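Local atomic coordinates of gamma-glutamyltranspeptidase (Streptomyces lincolnensis, PDB entry 6J3A), a protein that probably cleaves or transfers gamma-glutamyl-type amide groups, as an LmbA-like member of the N-terminal nucleophile hydrolases. Residues K193-L196 against A197-G201; R213-R217 against T218-A222; G123-L127 against A128-K132; A44-L47 against H48-P52. One frame throughout, in Å; residues are numbered along the deposited sequence.

All four contacts are local, each joining neighbouring turns of the helical part of the chain. Contact 4 is wholly buried, its centre about 14 Å from that of the chain, and relies on an aromatic pair and a bridging water. Contacts 1, 2 and 3 lie farther out, their centres 24 to 29 Å from it, and are only partly buried, mixing apolar packing with salt bridges or charged groups. Contact 1 touches both contact 2 and contact 3, because helix 186-200 packs on the helices they belong to. Contacts 1 and 4 each lie near the end of one helix, 186-200 and 36-50; contact 3 opens a helix, and contact 2 ends one and starts the next.

Contact 1. Residues K193-L196 against A197-G201; sequences KRLL and AEVAG
Lys193 O receives the N-H of Ala197 at 2.8 Å, a regular helical bond one turn on. The lysine side chain leaves in another direction, and its NZ makes a salt bridge to Glu139. Arg194 comes next and carries the polar side of the contact. Its carbonyl O takes the N-H of Glu198 in a nearly straight bond, while its side chain, with CG anti to the backbone N (chi1 -172°), runs out extended and crosses that of Glu198 at a slant. Glu198 turns its own CG between its backbone N and carbonyl carbon, which swings the carboxylate back until OE2 stands 3.6 Å from Arg194 NE, a long salt bridge. The two planes differ by only 24°, yet OE2 approaches the guanidinium obliquely. Phe220 also makes a cation-pi contact with this arginine, whose positive group probably interacts with both a ring and a carboxylate. Leu195 faces the interior: its CD2 lies 4.4 Å from Val199 CG1, and its carbonyl O gets only a weak bond from Val199 N. Both side chains pack on Ala212 of helix 205-217. Leu196 points its branches elsewhere, onto Leu127 and Leu131 of helix 127-140, and meets the next turn through its carbonyl O, which has Ala200 CB at 3.5 Å and a weak bond from Val199 N. An i to i+4 salt bridge on one side and aliphatic ridges on the other mark this as the last turns of an amphipathic helix lodged among other helices.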
loop_
_atom_site.group_PDB
_atom_site.type_symbol
_atom_site.label_atom_id
_atom_site.label_comp_id
_atom_site.label_asym_id
_atom_site.label_seq_id
_atom_site.Cartn_x
_atom_site.Cartn_y
_atom_site.Cartn_z
ATOM N N LYS A 193 3.817 -13.455 27.005
ATOM C CA LYS A 193 3.516 -14.868 27.185
ATOM C C LYS A 193 3.170 -15.177 28.632
ATOM O O LYS A 193 2.184 -15.860 28.906
ATOM C CB LYS A 193 4.679 -15.741 26.729
ATOM C CG LYS A 193 4.757 -15.918 25.225
ATOM C CD LYS A 193 5.689 -17.068 24.912
ATOM C CE LYS A 193 6.048 -17.156 23.445
ATOM N NZ LYS A 193 7.254 -18.018 23.325
ATOM N N ARG A 194 3.981 -14.665 29.551
ATOM C CA ARG A 194 3.727 -14.860 30.968
ATOM C C ARG A 194 2.389 -14.226 31.354
ATOM O O ARG A 194 1.541 -14.873 31.985
ATOM C CB ARG A 194 4.857 -14.276 31.815
ATOM C CG ARG A 194 4.719 -14.648 33.286
ATOM C CD ARG A 194 5.836 -14.102 34.153
ATOM N NE ARG A 194 5.474 -14.146 35.573
ATOM C CZ ARG A 194 6.254 -13.729 36.569
ATOM N NH1 ARG A 194 7.465 -13.226 36.323
ATOM N NH2 ARG A 194 5.819 -13.817 37.824
ATOM N N LEU A 195 2.216 -12.967 30.958
ATOM C CA LEU A 195 0.958 -12.240 31.132
ATOM C C LEU A 195 -0.215 -13.133 30.755
ATOM O O LEU A 195 -1.097 -13.382 31.574
ATOM C CB LEU A 195 0.949 -10.966 30.277
ATOM C CG LEU A 195 -0.106 -9.903 30.574
ATOM C CD1 LEU A 195 0.261 -8.593 29.896
ATOM C CD2 LEU A 195 -1.489 -10.311 30.110
ATOM N N LEU A 196 -0.193 -13.626 29.519
ATOM C CA LEU A 196 -1.238 -14.502 29.007
ATOM C C LEU A 196 -1.390 -15.793 29.800
ATOM O O LEU A 196 -2.508 -16.219 30.076
ATOM C CB LEU A 196 -0.957 -14.861 27.556
ATOM C CG LEU A 196 -1.087 -13.748 26.524
ATOM C CD1 LEU A 196 -0.545 -14.266 25.198
ATOM C CD2 LEU A 196 -2.532 -13.301 26.376
ATOM N N ALA A 197 -0.270 -16.423 30.144
ATOM C CA ALA A 197 -0.306 -17.674 30.906
ATOM C C ALA A 197 -1.080 -17.496 32.212
ATOM O O ALA A 197 -2.009 -18.262 32.501
ATOM C CB ALA A 197 1.102 -18.183 31.187
ATOM N N GLU A 198 -0.731 -16.455 32.967
ATOM C CA GLU A 198 -1.326 -16.244 34.286
ATOM C C GLU A 198 -2.658 -15.497 34.307
ATOM O O GLU A 198 -3.165 -15.210 35.384
ATOM C CB GLU A 198 -0.326 -15.605 35.259
ATOM C CG GLU A 198 0.071 -14.167 34.987
ATOM C CD GLU A 198 0.741 -13.541 36.202
ATOM O OE1 GLU A 198 0.022 -13.222 37.183
ATOM O OE2 GLU A 198 1.983 -13.384 36.181
ATOM N N VAL A 199 -3.227 -15.184 33.147
ATOM C CA VAL A 199 -4.637 -14.759 33.084
ATOM C C VAL A 199 -5.550 -15.783 32.392
ATOM O O VAL A 199 -6.770 -15.610 32.387
ATOM C CB VAL A 199 -4.817 -13.364 32.419
ATOM C CG1 VAL A 199 -3.958 -12.316 33.120
ATOM C CG2 VAL A 199 -4.522 -13.408 30.923
ATOM N N ALA A 200 -4.975 -16.838 31.822
ATOM C CA ALA A 200 -5.739 -17.810 31.033
ATOM C C ALA A 200 -6.816 -18.501 31.864
ATOM O O ALA A 200 -7.928 -18.722 31.390
ATOM C CB ALA A 200 -4.806 -18.841 30.417
ATOM N N GLY A 201 -6.494 -18.807 33.116
ATOM C CA GLY A 201 -7.458 -19.435 34.024
ATOM C C GLY A 201 -8.430 -18.477 34.703
ATOM O O GLY A 201 -9.254 -18.902 35.508
#

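Contact 2. Residues R213-R217 against T218-A222; sequences REVWR and TGFIA
Ile221 presses its CG2 methyl onto one face of the Trp216 indole, 3.9 Å from the centroid of the six-membered ring and 20° off its normal, a CH-pi contact. Trp216 CG is anti to the backbone N (chi1 -176°), and this sets the ring under the isoleucine's CG2; Ile221 CD1 also touches Trp216 CE3. Val215 CG1 is a second bump: it meets the Phe220 ring obliquely at CE1, 3.6 Å away, and comes more loosely to Ile221 CD1. The backbones come close at Gly219, whose CA is 4.0 Å from Val215 CA; a CB there would run into Val215 O. Ala222 CB fits between the carbonyl oxygens of Trp216 and Arg217, 3.3 Å from each. Glu214 O is gripped twice by Thr218, by N at 2.7 Å and by OG1 at 2.8 Å, from opposite faces of its carbonyl plane. The carboxylate of Glu214 bends round at chi2 to Arg217, OE1 receiving NH1 at 2.7 Å on its syn side and in the guanidinium plane, while OE2 stays near Thr218 OG1. With an alanine at Glu214, Arg217 NH1 would probably lose this mate and the guanidinium be less firmly set, though NH2 would still have Trp253 O. With Thr218 leaving the helix and Gly219 serving as N-cap of the next, this is a tight junction between consecutive helices, 205-217 and 220-229.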
loop_
_atom_site.group_PDB
_atom_site.type_symbol
_atom_site.label_atom_id
_atom_site.label_comp_id
_atom_site.label_asym_id
_atom_site.label_seq_id
_atom_site.Cartn_x
_atom_site.Cartn_y
_atom_site.Cartn_z
ATOM N N ARG A 213 -5.213 -6.467 33.483
ATOM C CA ARG A 213 -5.097 -5.094 33.965
ATOM C C ARG A 213 -4.410 -5.065 35.329
ATOM O O ARG A 213 -3.578 -4.204 35.585
ATOM C CB ARG A 213 -6.463 -4.427 34.064
ATOM C CG ARG A 213 -7.195 -4.286 32.744
ATOM C CD ARG A 213 -8.552 -3.660 32.973
ATOM N NE ARG A 213 -8.429 -2.246 33.310
ATOM C CZ ARG A 213 -9.394 -1.497 33.837
ATOM N NH1 ARG A 213 -10.593 -2.011 34.118
ATOM N NH2 ARG A 213 -9.159 -0.216 34.097
ATOM N N GLU A 214 -4.759 -6.029 36.177
ATOM C CA GLU A 214 -4.180 -6.156 37.510
ATOM C C GLU A 214 -2.749 -6.680 37.530
ATOM O O GLU A 214 -1.982 -6.336 38.433
ATOM C CB GLU A 214 -5.069 -7.038 38.385
ATOM C CG GLU A 214 -6.438 -6.426 38.661
ATOM C CD GLU A 214 -6.374 -5.067 39.360
ATOM O OE1 GLU A 214 -7.264 -4.231 39.087
ATOM O OE2 GLU A 214 -5.441 -4.832 40.168
ATOM N N VAL A 215 -2.393 -7.510 36.555
ATOM C CA VAL A 215 -1.005 -7.947 36.386
ATOM C C VAL A 215 -0.095 -6.765 36.034
ATOM O O VAL A 215 1.006 -6.647 36.575
ATOM C CB VAL A 215 -0.897 -9.064 35.332
ATOM C CG1 VAL A 215 0.555 -9.366 34.985
ATOM C CG2 VAL A 215 -1.569 -10.324 35.860
ATOM N N TRP A 216 -0.557 -5.898 35.141
ATOM C CA TRP A 216 0.163 -4.664 34.835
ATOM C C TRP A 216 0.240 -3.744 36.055
ATOM O O TRP A 216 1.264 -3.108 36.302
ATOM C CB TRP A 216 -0.491 -3.905 33.672
ATOM C CG TRP A 216 0.303 -2.688 33.297
ATOM C CD1 TRP A 216 0.287 -1.477 33.926
ATOM C CD2 TRP A 216 1.273 -2.580 32.250
ATOM N NE1 TRP A 216 1.175 -0.618 33.331
ATOM C CE2 TRP A 216 1.791 -1.268 32.294
ATOM C CE3 TRP A 216 1.744 -3.456 31.269
ATOM C CZ2 TRP A 216 2.760 -0.808 31.395
ATOM C CZ3 TRP A 216 2.714 -2.998 30.374
ATOM C CH2 TRP A 216 3.210 -1.681 30.448
ATOM N N ARG A 217 -0.855 -3.693 36.803
ATOM C CA ARG A 217 -1.065 -2.709 37.865
ATOM C C ARG A 217 -0.458 -3.040 39.218
ATOM O O ARG A 217 0.076 -2.158 39.894
ATOM C CB ARG A 217 -2.564 -2.551 38.087
ATOM C CG ARG A 217 -2.984 -1.133 38.338
ATOM C CD ARG A 217 -4.103 -0.759 37.408
ATOM N NE ARG A 217 -5.338 -1.450 37.765
ATOM C CZ ARG A 217 -6.489 -0.856 38.072
ATOM N NH1 ARG A 217 -7.540 -1.605 38.375
ATOM N NH2 ARG A 217 -6.615 0.473 38.072
ATOM N N THR A 218 -0.624 -4.296 39.624
ATOM C CA THR A 218 -0.145 -4.803 40.913
ATOM C C THR A 218 0.773 -6.023 40.823
ATOM O O THR A 218 1.383 -6.390 41.825
ATOM C CB THR A 218 -1.335 -5.184 41.815
ATOM O OG1 THR A 218 -2.109 -6.215 41.188
ATOM C CG2 THR A 218 -2.217 -3.964 42.086
ATOM N N GLY A 219 0.879 -6.631 39.638
ATOM C CA GLY A 219 1.591 -7.901 39.450
ATOM C C GLY A 219 3.058 -7.740 39.094
ATOM O O GLY A 219 3.683 -6.720 39.394
ATOM N N PHE A 220 3.601 -8.759 38.436
ATOM C CA PHE A 220 5.037 -8.819 38.154
ATOM C C PHE A 220 5.552 -7.628 37.322
ATOM O O PHE A 220 6.701 -7.208 37.475
ATOM C CB PHE A 220 5.412 -10.171 37.518
ATOM C CG PHE A 220 5.180 -10.257 36.026
ATOM C CD1 PHE A 220 3.943 -10.639 35.511
ATOM C CD2 PHE A 220 6.222 -9.999 35.131
ATOM C CE1 PHE A 220 3.743 -10.728 34.137
ATOM C CE2 PHE A 220 6.031 -10.092 33.758
ATOM C CZ PHE A 220 4.791 -10.455 33.261
ATOM N N ILE A 221 4.691 -7.088 36.465
ATOM C CA ILE A 221 5.057 -5.951 35.623
ATOM C C ILE A 221 5.263 -4.709 36.476
ATOM O O ILE A 221 6.305 -4.069 36.400
ATOM C CB ILE A 221 3.993 -5.690 34.530
ATOM C CG1 ILE A 221 4.012 -6.825 33.508
ATOM C CG2 ILE A 221 4.237 -4.360 33.816
ATOM C CD1 ILE A 221 2.893 -6.758 32.488
ATOM N N ALA A 222 4.255 -4.374 37.269
ATOM C CA ALA A 222 4.319 -3.238 38.193
ATOM C C ALA A 222 5.546 -3.283 39.096
ATOM O O ALA A 222 6.262 -2.291 39.228
ATOM C CB ALA A 222 3.066 -3.197 39.051
#

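Contact 3. Residues G123-L127 against A128-K132; sequences GTKPL and ADVLK
Chi1 of Leu131, at 76°, sets CG between its own backbone N and carbonyl carbon, and from there CD2 meets Leu127 CD2 at 3.4 Å, a close methyl contact. Leu127 reaches this point with an unusual chi1 of -136°. Two residues after Leu127, Asp129 has its carboxylate against the Pro126 ring. This is the opening turn of helix 127-140, with Pro126 at the N-cap position. Pro126 O and Leu127 O supply the first acceptors: Val130 N donates to Pro126 O at 3.2 Å and Leu131 N to Leu127 O at 2.9 Å, while Val130 N adds a weak bond to Leu127 O. The Asp129 side chain crosses the proline at a slant, its OD2 3.5 Å from Pro126 CD. A carboxylate at a helix's N-terminal turn would be expected to gain from the positive end of the dipole, and Lys125 NZ, 5.1 Å from Asp129 OD2, may add a favourable charge without touching; that amine is hydrogen-bonded to Asp32 O. A glycine in place of Pro126 would probably uncover the Asp129 carboxylate on this side and leave the backbone before the helix freer to turn. Leu127 also packs on Met116 and Leu119 of helix 111-122, and Val130 on Val41 and Ala42 of helix 36-50, so this turn seats the helix among its neighbours. On the loop side Val130 CG2 rests against Lys125 CB, 4.0 Å away.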
loop_
_atom_site.group_PDB
_atom_site.type_symbol
_atom_site.label_atom_id
_atom_site.label_comp_id
_atom_site.label_asym_id
_atom_site.label_seq_id
_atom_site.Cartn_x
_atom_site.Cartn_y
_atom_site.Cartn_z
ATOM N N GLY A 123 -14.370 -4.574 22.223
ATOM C CA GLY A 123 -13.860 -5.676 21.429
ATOM C C GLY A 123 -14.672 -6.947 21.611
ATOM O O GLY A 123 -15.549 -7.029 22.474
ATOM N N THR A 124 -14.333 -7.941 20.795
ATOM C CA THR A 124 -14.970 -9.266 20.781
ATOM C C THR A 124 -14.007 -10.454 20.924
ATOM O O THR A 124 -14.455 -11.579 21.189
ATOM C CB THR A 124 -15.745 -9.464 19.467
ATOM O OG1 THR A 124 -14.836 -9.451 18.356
ATOM C CG2 THR A 124 -16.772 -8.358 19.291
ATOM N N LYS A 125 -12.704 -10.205 20.756
ATOM C CA LYS A 125 -11.684 -11.254 20.768
ATOM C C LYS A 125 -10.929 -11.328 22.101
ATOM O O LYS A 125 -10.837 -10.322 22.815
ATOM C CB LYS A 125 -10.688 -11.032 19.628
ATOM C CG LYS A 125 -11.331 -11.135 18.254
ATOM C CD LYS A 125 -10.314 -11.348 17.137
ATOM C CE LYS A 125 -10.264 -12.801 16.688
ATOM N NZ LYS A 125 -11.472 -13.166 15.888
ATOM N N PRO A 126 -10.391 -12.519 22.445
ATOM C CA PRO A 126 -9.563 -12.612 23.649
ATOM C C PRO A 126 -8.189 -11.974 23.475
ATOM O O PRO A 126 -7.715 -11.792 22.350
ATOM C CB PRO A 126 -9.422 -14.128 23.888
ATOM C CG PRO A 126 -10.299 -14.798 22.880
ATOM C CD PRO A 126 -10.490 -13.822 21.765
ATOM N N LEU A 127 -7.569 -11.664 24.606
ATOM C CA LEU A 127 -6.261 -11.025 24.648
ATOM C C LEU A 127 -5.252 -11.798 23.823
ATOM O O LEU A 127 -4.493 -11.218 23.051
ATOM C CB LEU A 127 -5.754 -10.949 26.099
ATOM C CG LEU A 127 -5.119 -9.646 26.604
ATOM C CD1 LEU A 127 -4.068 -9.984 27.650
ATOM C CD2 LEU A 127 -4.513 -8.775 25.514
ATOM N N ALA A 128 -5.269 -13.115 24.009
ATOM C CA ALA A 128 -4.377 -14.039 23.310
ATOM C C ALA A 128 -4.415 -13.873 21.787
ATOM O O ALA A 128 -3.372 -13.683 21.158
ATOM C CB ALA A 128 -4.703 -15.477 23.695
ATOM N N ASP A 129 -5.613 -13.915 21.207
ATOM C CA ASP A 129 -5.767 -13.837 19.743
ATOM C C ASP A 129 -5.342 -12.475 19.191
ATOM O O ASP A 129 -4.822 -12.377 18.076
ATOM C CB ASP A 129 -7.214 -14.126 19.312
ATOM C CG ASP A 129 -7.715 -15.520 19.743
ATOM O OD1 ASP A 129 -6.989 -16.259 20.438
ATOM O OD2 ASP A 129 -8.861 -15.879 19.383
ATOM N N VAL A 130 -5.555 -11.429 19.977
ATOM C CA VAL A 130 -5.313 -10.084 19.501
ATOM C C VAL A 130 -3.862 -9.703 19.674
ATOM O O VAL A 130 -3.347 -8.907 18.894
ATOM C CB VAL A 130 -6.322 -9.078 20.108
ATOM C CG1 VAL A 130 -5.688 -7.766 20.514
ATOM C CG2 VAL A 130 -7.428 -8.809 19.099
ATOM N N LEU A 131 -3.182 -10.267 20.668
ATOM C CA LEU A 131 -1.783 -9.900 20.847
ATOM C C LEU A 131 -0.740 -10.933 20.345
ATOM O O LEU A 131 0.460 -10.690 20.463
ATOM C CB LEU A 131 -1.537 -9.325 22.259
ATOM C CG LEU A 131 -1.441 -10.119 23.548
ATOM C CD1 LEU A 131 -0.243 -11.047 23.511
ATOM C CD2 LEU A 131 -1.276 -9.152 24.707
ATOM N N LYS A 132 -1.183 -12.029 19.722
ATOM C CA LYS A 132 -0.253 -13.029 19.137
ATOM C C LYS A 132 0.647 -12.493 18.002
ATOM O O LYS A 132 1.727 -13.017 17.759
ATOM C CB LYS A 132 -1.017 -14.265 18.644
ATOM C CG LYS A 132 -1.809 -14.059 17.359
ATOM C CD LYS A 132 -2.804 -15.187 17.121
ATOM C CE LYS A 132 -3.513 -15.041 15.778
ATOM N NZ LYS A 132 -4.972 -15.315 15.877
#

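Contact 4. Residues A44-L47 against H48-P52; sequences AFVL and HVVEP
His48 sets the edge of its imidazole toward the face of the Phe45 ring, a T-shaped pair with centroids 4.9 Å apart and planes at 70°. The two side chains stand side by side and point the same way on the last turns of helix 36-50, a buried helix in the helical layer of an N-terminal nucleophile hydrolase. His48 CE1 does the touching, lying over the phenyl face but offset toward its rim, 3.7 Å from Phe45 CD2. Trp192 also meets this phenylalanine edge-to-face. With CG beside the backbone N and anti to the carbonyl carbon (chi1 -62°), His48 brings its imidazole back over the preceding turn, where Ala44 O lies over the centre of one face, 3.4 Å above the ring plane; that oxygen also accepts the backbone N-H of His48. In the plane of the imidazole, at its edge, a water joins ND1 to Phe45 O, and to the carbonyl it is the donor. The His48 side chain is thereby fixed at its edge by the water and on one face by the helix backbone. Valines make another flank: Val46 CG1 and Val50 CG1, crossing at a slant, come within 4.1 Å, and Val50 N bonds to Val46 O. Leu47 and Glu51 run alongside each other, Glu51 N donating to Leu47 O at 2.8 Å as the chain departs from helical geometry. The carboxylate of Glu51 is buried, with OE2 bonded to Thr18 OG1; OE2 also lies 3.2 Å from Leu47 CD2, a short contact.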
loop_
_atom_site.group_PDB
_atom_site.type_symbol
_atom_site.label_atom_id
_atom_site.label_comp_id
_atom_site.label_asym_id
_atom_site.label_seq_id
_atom_site.Cartn_x
_atom_site.Cartn_y
_atom_site.Cartn_z
ATOM N N ALA A 44 -1.646 -2.023 17.791
ATOM C CA ALA A 44 -0.938 -1.193 18.769
ATOM C C ALA A 44 0.228 -1.918 19.406
ATOM O O ALA A 44 1.288 -1.337 19.602
ATOM C CB ALA A 44 -1.892 -0.721 19.847
ATOM N N PHE A 45 0.018 -3.185 19.734
ATOM C CA PHE A 45 1.072 -4.016 20.302
ATOM C C PHE A 45 2.111 -4.410 19.247
ATOM O O PHE A 45 3.279 -4.602 19.564
ATOM C CB PHE A 45 0.476 -5.234 21.016
ATOM C CG PHE A 45 -0.114 -4.906 22.363
ATOM C CD1 PHE A 45 -1.357 -4.306 22.460
ATOM C CD2 PHE A 45 0.592 -5.171 23.537
ATOM C CE1 PHE A 45 -1.898 -3.987 23.701
ATOM C CE2 PHE A 45 0.053 -4.864 24.781
ATOM C CZ PHE A 45 -1.195 -4.266 24.866
ATOM N N VAL A 46 1.696 -4.531 17.996
ATOM C CA VAL A 46 2.654 -4.680 16.909
ATOM C C VAL A 46 3.520 -3.413 16.807
ATOM O O VAL A 46 4.740 -3.509 16.689
ATOM C CB VAL A 46 1.953 -5.038 15.578
ATOM C CG1 VAL A 46 2.904 -4.920 14.391
ATOM C CG2 VAL A 46 1.392 -6.455 15.658
ATOM N N LEU A 47 2.896 -2.242 16.893
ATOM C CA LEU A 47 3.641 -0.975 16.858
ATOM C C LEU A 47 4.729 -0.857 17.921
ATOM O O LEU A 47 5.792 -0.282 17.653
ATOM C CB LEU A 47 2.696 0.219 16.981
ATOM C CG LEU A 47 1.874 0.568 15.745
ATOM C CD1 LEU A 47 0.808 1.584 16.113
ATOM C CD2 LEU A 47 2.757 1.116 14.637
ATOM N N HIS A 48 4.468 -1.386 19.119
ATOM C CA HIS A 48 5.495 -1.415 20.175
ATOM C C HIS A 48 6.750 -2.079 19.619
ATOM O O HIS A 48 7.865 -1.568 19.764
ATOM C CB HIS A 48 5.053 -2.228 21.395
ATOM C CG HIS A 48 3.845 -1.692 22.083
ATOM N ND1 HIS A 48 2.984 -2.497 22.801
ATOM C CD2 HIS A 48 3.352 -0.435 22.169
ATOM C CE1 HIS A 48 2.003 -1.757 23.288
ATOM N NE2 HIS A 48 2.204 -0.502 22.921
ATOM N N VAL A 49 6.526 -3.218 18.962
ATOM C CA VAL A 49 7.589 -4.089 18.462
ATOM C C VAL A 49 8.304 -3.516 17.245
ATOM O O VAL A 49 9.520 -3.654 17.137
ATOM C CB VAL A 49 7.045 -5.499 18.131
ATOM C CG1 VAL A 49 8.154 -6.417 17.634
ATOM C CG2 VAL A 49 6.397 -6.127 19.358
ATOM N N VAL A 50 7.558 -2.886 16.338
ATOM C CA VAL A 50 8.121 -2.424 15.058
ATOM C C VAL A 50 8.480 -0.944 14.997
ATOM O O VAL A 50 9.126 -0.523 14.043
ATOM C CB VAL A 50 7.226 -2.804 13.860
ATOM C CG1 VAL A 50 6.933 -4.303 13.892
ATOM C CG2 VAL A 50 5.937 -1.981 13.817
ATOM N N GLU A 51 8.058 -0.172 16.000
ATOM C CA GLU A 51 8.497 1.215 16.173
ATOM C C GLU A 51 8.891 1.504 17.635
ATOM O O GLU A 51 8.386 2.452 18.244
ATOM C CB GLU A 51 7.401 2.179 15.721
ATOM C CG GLU A 51 6.936 1.968 14.290
ATOM C CD GLU A 51 6.179 3.159 13.726
ATOM O OE1 GLU A 51 6.747 4.271 13.697
ATOM O OE2 GLU A 51 5.021 2.987 13.297
ATOM N N PRO A 52 9.820 0.713 18.197
ATOM C CA PRO A 52 10.232 0.875 19.598
ATOM C C PRO A 52 11.088 2.118 19.863
ATOM O O PRO A 52 11.266 2.506 21.005
ATOM C CB PRO A 52 11.053 -0.382 19.852
ATOM C CG PRO A 52 11.693 -0.646 18.539
ATOM C CD PRO A 52 10.622 -0.326 17.531
HETATM O O HOH W 1 3.924 -5.153 22.392
#